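Local atomic coordinates of hypothetical conserved protein TTC0263 (Thermus thermophilus, PDB entry 2PL2), a protein that is of unknown function but belongs to the tetratricopeptide repeat family, whose stacked helical hairpins commonly serve as scaffolds for binding other proteins. Residues 81-86 with 100-105. Numbering follows the deposited sequence.
Sequences EAYVAL and LEQALS
Tyr-83 lays one face of its ring against the side chain of Gln-102. The CB of Gln-102 stands over the ring centre, 3.8 Å from the centroid and 3° off the normal, a well-centred CH-pi contact. Beyond CG the Gln-102 chain is extended, which carries its amide past the CE1 side of the ring, above its plane. The amide is tilted 41° from the ring plane, with its CD 3.6 Å from Tyr-83 CE1. Its OE1 lies 3.3 Å from Tyr-83 OH. The CG of Tyr-83 is anti to the carbonyl carbon (chi1 -76°), which sets the ring beside Gln-102. Tyr-83 CB points toward helix 93-113, 3.9 Å from Ala-103 CB. The small Ala-103 also meets Val-84, whose CG2 is 4.4 Å from the alanine CB. Leu-100 starts out turned from the contact, but its CD1 swings back to 4.5 Å from Val-84 CG2. Segments 81-86 and 100-105 run antiparallel, their axes 8.2 Å apart at closest approach, consistent with the tetratricopeptide repeat fold. Helix 118-130 packs on Val-84 and Leu-100 through Leu-130. Helix 55-68 reaches Tyr-83 through Leu-59, so helices 73-88 and 93-113 are stacked between their neighbours in the all-helical array.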
ATOM      1  N   GLU A  81      -9.911   2.425  10.434  1.00 35.63           N
ATOM      2  CA  GLU A  81      -9.198   2.284   9.168  1.00 36.67           C
ATOM      3  C   GLU A  81      -9.403   0.892   8.579  1.00 38.01           C
ATOM      4  O   GLU A  81      -9.449   0.719   7.362  1.00 39.30           O
ATOM      5  CB  GLU A  81      -7.706   2.549   9.377  1.00 37.34           C
ATOM      6  CG  GLU A  81      -7.362   4.020   9.509  1.00 38.19           C
ATOM      7  CD  GLU A  81      -6.316   4.280  10.571  1.00 40.40           C
ATOM      8  OE1 GLU A  81      -5.346   3.489  10.636  1.00 40.48           O
ATOM      9  OE2 GLU A  81      -6.456   5.276  11.332  1.00 40.12           O
ATOM     10  N   ALA A  82      -9.534  -0.098   9.453  1.00 36.95           N
ATOM     11  CA  ALA A  82      -9.747  -1.467   9.030  1.00 35.04           C
ATOM     12  C   ALA A  82     -11.043  -1.596   8.234  1.00 34.93           C
ATOM     13  O   ALA A  82     -11.081  -2.306   7.225  1.00 34.37           O
ATOM     14  CB  ALA A  82      -9.771  -2.383  10.241  1.00 35.10           C
ATOM     15  N   TYR A  83     -12.096  -0.907   8.669  1.00 35.35           N
ATOM     16  CA  TYR A  83     -13.369  -0.971   7.949  1.00 37.66           C
ATOM     17  C   TYR A  83     -13.276  -0.313   6.575  1.00 39.51           C
ATOM     18  O   TYR A  83     -13.937  -0.746   5.623  1.00 41.31           O
ATOM     19  CB  TYR A  83     -14.500  -0.314   8.750  1.00 37.33           C
ATOM     20  CG  TYR A  83     -14.993  -1.170   9.889  1.00 38.85           C
ATOM     21  CD1 TYR A  83     -15.492  -2.457   9.655  1.00 37.47           C
ATOM     22  CD2 TYR A  83     -14.923  -0.718  11.206  1.00 37.09           C
ATOM     23  CE1 TYR A  83     -15.891  -3.270  10.704  1.00 37.68           C
ATOM     24  CE2 TYR A  83     -15.321  -1.525  12.260  1.00 37.34           C
ATOM     25  CZ  TYR A  83     -15.805  -2.797  12.005  1.00 37.76           C
ATOM     26  OH  TYR A  83     -16.181  -3.604  13.053  1.00 37.82           O
ATOM     27  N   VAL A  84     -12.472   0.743   6.475  1.00 40.82           N
ATOM     28  CA  VAL A  84     -12.286   1.437   5.203  1.00 40.50           C
ATOM     29  C   VAL A  84     -11.561   0.523   4.210  1.00 40.25           C
ATOM     30  O   VAL A  84     -11.918   0.464   3.039  1.00 40.06           O
ATOM     31  CB  VAL A  84     -11.469   2.750   5.379  1.00 40.61           C
ATOM     32  CG1 VAL A  84     -11.112   3.321   4.020  1.00 39.18           C
ATOM     33  CG2 VAL A  84     -12.275   3.770   6.189  1.00 38.38           C
ATOM     34  N   ALA A  85     -10.543  -0.186   4.682  1.00 39.26           N
ATOM     35  CA  ALA A  85      -9.804  -1.081   3.811  1.00 40.62           C
ATOM     36  C   ALA A  85     -10.792  -2.090   3.248  1.00 42.21           C
ATOM     37  O   ALA A  85     -10.811  -2.356   2.047  1.00 42.55           O
ATOM     38  CB  ALA A  85      -8.700  -1.790   4.596  1.00 39.91           C
ATOM     39  N   LEU A  86     -11.618  -2.641   4.134  1.00 43.68           N
ATOM     40  CA  LEU A  86     -12.642  -3.615   3.766  1.00 43.15           C
ATOM     41  C   LEU A  86     -13.645  -3.008   2.779  1.00 45.39           C
ATOM     42  O   LEU A  86     -14.260  -3.728   1.994  1.00 45.07           O
ATOM     43  CB  LEU A  86     -13.387  -4.084   5.012  1.00 41.12           C
ATOM     44  CG  LEU A  86     -12.648  -4.961   6.021  1.00 41.17           C
ATOM     45  CD1 LEU A  86     -13.417  -4.997   7.340  1.00 38.57           C
ATOM     46  CD2 LEU A  86     -12.495  -6.355   5.446  1.00 39.99           C
ATOM     47  N   LEU A 100     -18.353   1.165   5.826  1.00 35.61           N
ATOM     48  CA  LEU A 100     -18.108   2.595   5.962  1.00 36.80           C
ATOM     49  C   LEU A 100     -18.984   3.131   7.072  1.00 37.02           C
ATOM     50  O   LEU A 100     -18.578   4.000   7.849  1.00 36.60           O
ATOM     51  CB  LEU A 100     -18.448   3.304   4.647  1.00 38.06           C
ATOM     52  CG  LEU A 100     -17.362   3.980   3.796  1.00 37.49           C
ATOM     53  CD1 LEU A 100     -16.052   3.214   3.854  1.00 36.08           C
ATOM     54  CD2 LEU A 100     -17.882   4.087   2.355  1.00 35.42           C
ATOM     55  N   GLU A 101     -20.202   2.604   7.128  1.00 37.79           N
ATOM     56  CA  GLU A 101     -21.177   2.992   8.141  1.00 37.15           C
ATOM     57  C   GLU A 101     -20.619   2.625   9.515  1.00 34.58           C
ATOM     58  O   GLU A 101     -20.768   3.388  10.477  1.00 34.84           O
ATOM     59  CB  GLU A 101     -22.489   2.253   7.898  1.00 42.03           C
ATOM     60  CG  GLU A 101     -23.729   3.006   8.324  1.00 46.79           C
ATOM     61  CD  GLU A 101     -24.128   4.068   7.324  1.00 50.07           C
ATOM     62  OE1 GLU A 101     -24.134   3.760   6.105  1.00 51.89           O
ATOM     63  OE2 GLU A 101     -24.446   5.203   7.758  1.00 50.45           O
ATOM     64  N   GLN A 102     -19.966   1.462   9.594  1.00 31.35           N
ATOM     65  CA  GLN A 102     -19.364   0.996  10.846  1.00 31.73           C
ATOM     66  C   GLN A 102     -18.204   1.890  11.243  1.00 31.22           C
ATOM     67  O   GLN A 102     -17.986   2.152  12.432  1.00 30.57           O
ATOM     68  CB  GLN A 102     -18.854  -0.449  10.716  1.00 31.78           C
ATOM     69  CG  GLN A 102     -19.935  -1.474  10.428  1.00 31.38           C
ATOM     70  CD  GLN A 102     -19.446  -2.904  10.617  1.00 31.79           C
ATOM     71  OE1 GLN A 102     -19.213  -3.348  11.744  1.00 32.58           O
ATOM     72  NE2 GLN A 102     -19.281  -3.626   9.516  1.00 31.46           N
ATOM     73  N   ALA A 103     -17.455   2.339  10.237  1.00 32.94           N
ATOM     74  CA  ALA A 103     -16.310   3.217  10.457  1.00 32.99           C
ATOM     75  C   ALA A 103     -16.787   4.552  11.014  1.00 32.37           C
ATOM     76  O   ALA A 103     -16.147   5.120  11.893  1.00 32.64           O
ATOM     77  CB  ALA A 103     -15.530   3.421   9.150  1.00 32.56           C
ATOM     78  N   LEU A 104     -17.916   5.044  10.510  1.00 32.67           N
ATOM     79  CA  LEU A 104     -18.480   6.303  10.990  1.00 34.04           C
ATOM     80  C   LEU A 104     -18.941   6.137  12.422  1.00 34.79           C
ATOM     81  O   LEU A 104     -18.779   7.033  13.255  1.00 36.85           O
ATOM     82  CB  LEU A 104     -19.692   6.717  10.164  1.00 35.29           C
ATOM     83  CG  LEU A 104     -19.507   7.535   8.891  1.00 38.69           C
ATOM     84  CD1 LEU A 104     -20.876   8.023   8.436  1.00 37.99           C
ATOM     85  CD2 LEU A 104     -18.593   8.726   9.156  1.00 39.00           C
ATOM     86  N   SER A 105     -19.532   4.983  12.699  1.00 32.72           N
ATOM     87  CA  SER A 105     -20.044   4.694  14.023  1.00 31.28           C
ATOM     88  C   SER A 105     -18.936   4.629  15.054  1.00 28.70           C
ATOM     89  O   SER A 105     -19.029   5.230  16.121  1.00 28.79           O
ATOM     90  CB  SER A 105     -20.818   3.372  13.998  1.00 34.36           C
ATOM     91  OG  SER A 105     -21.462   3.135  15.235  1.00 36.43           O
TER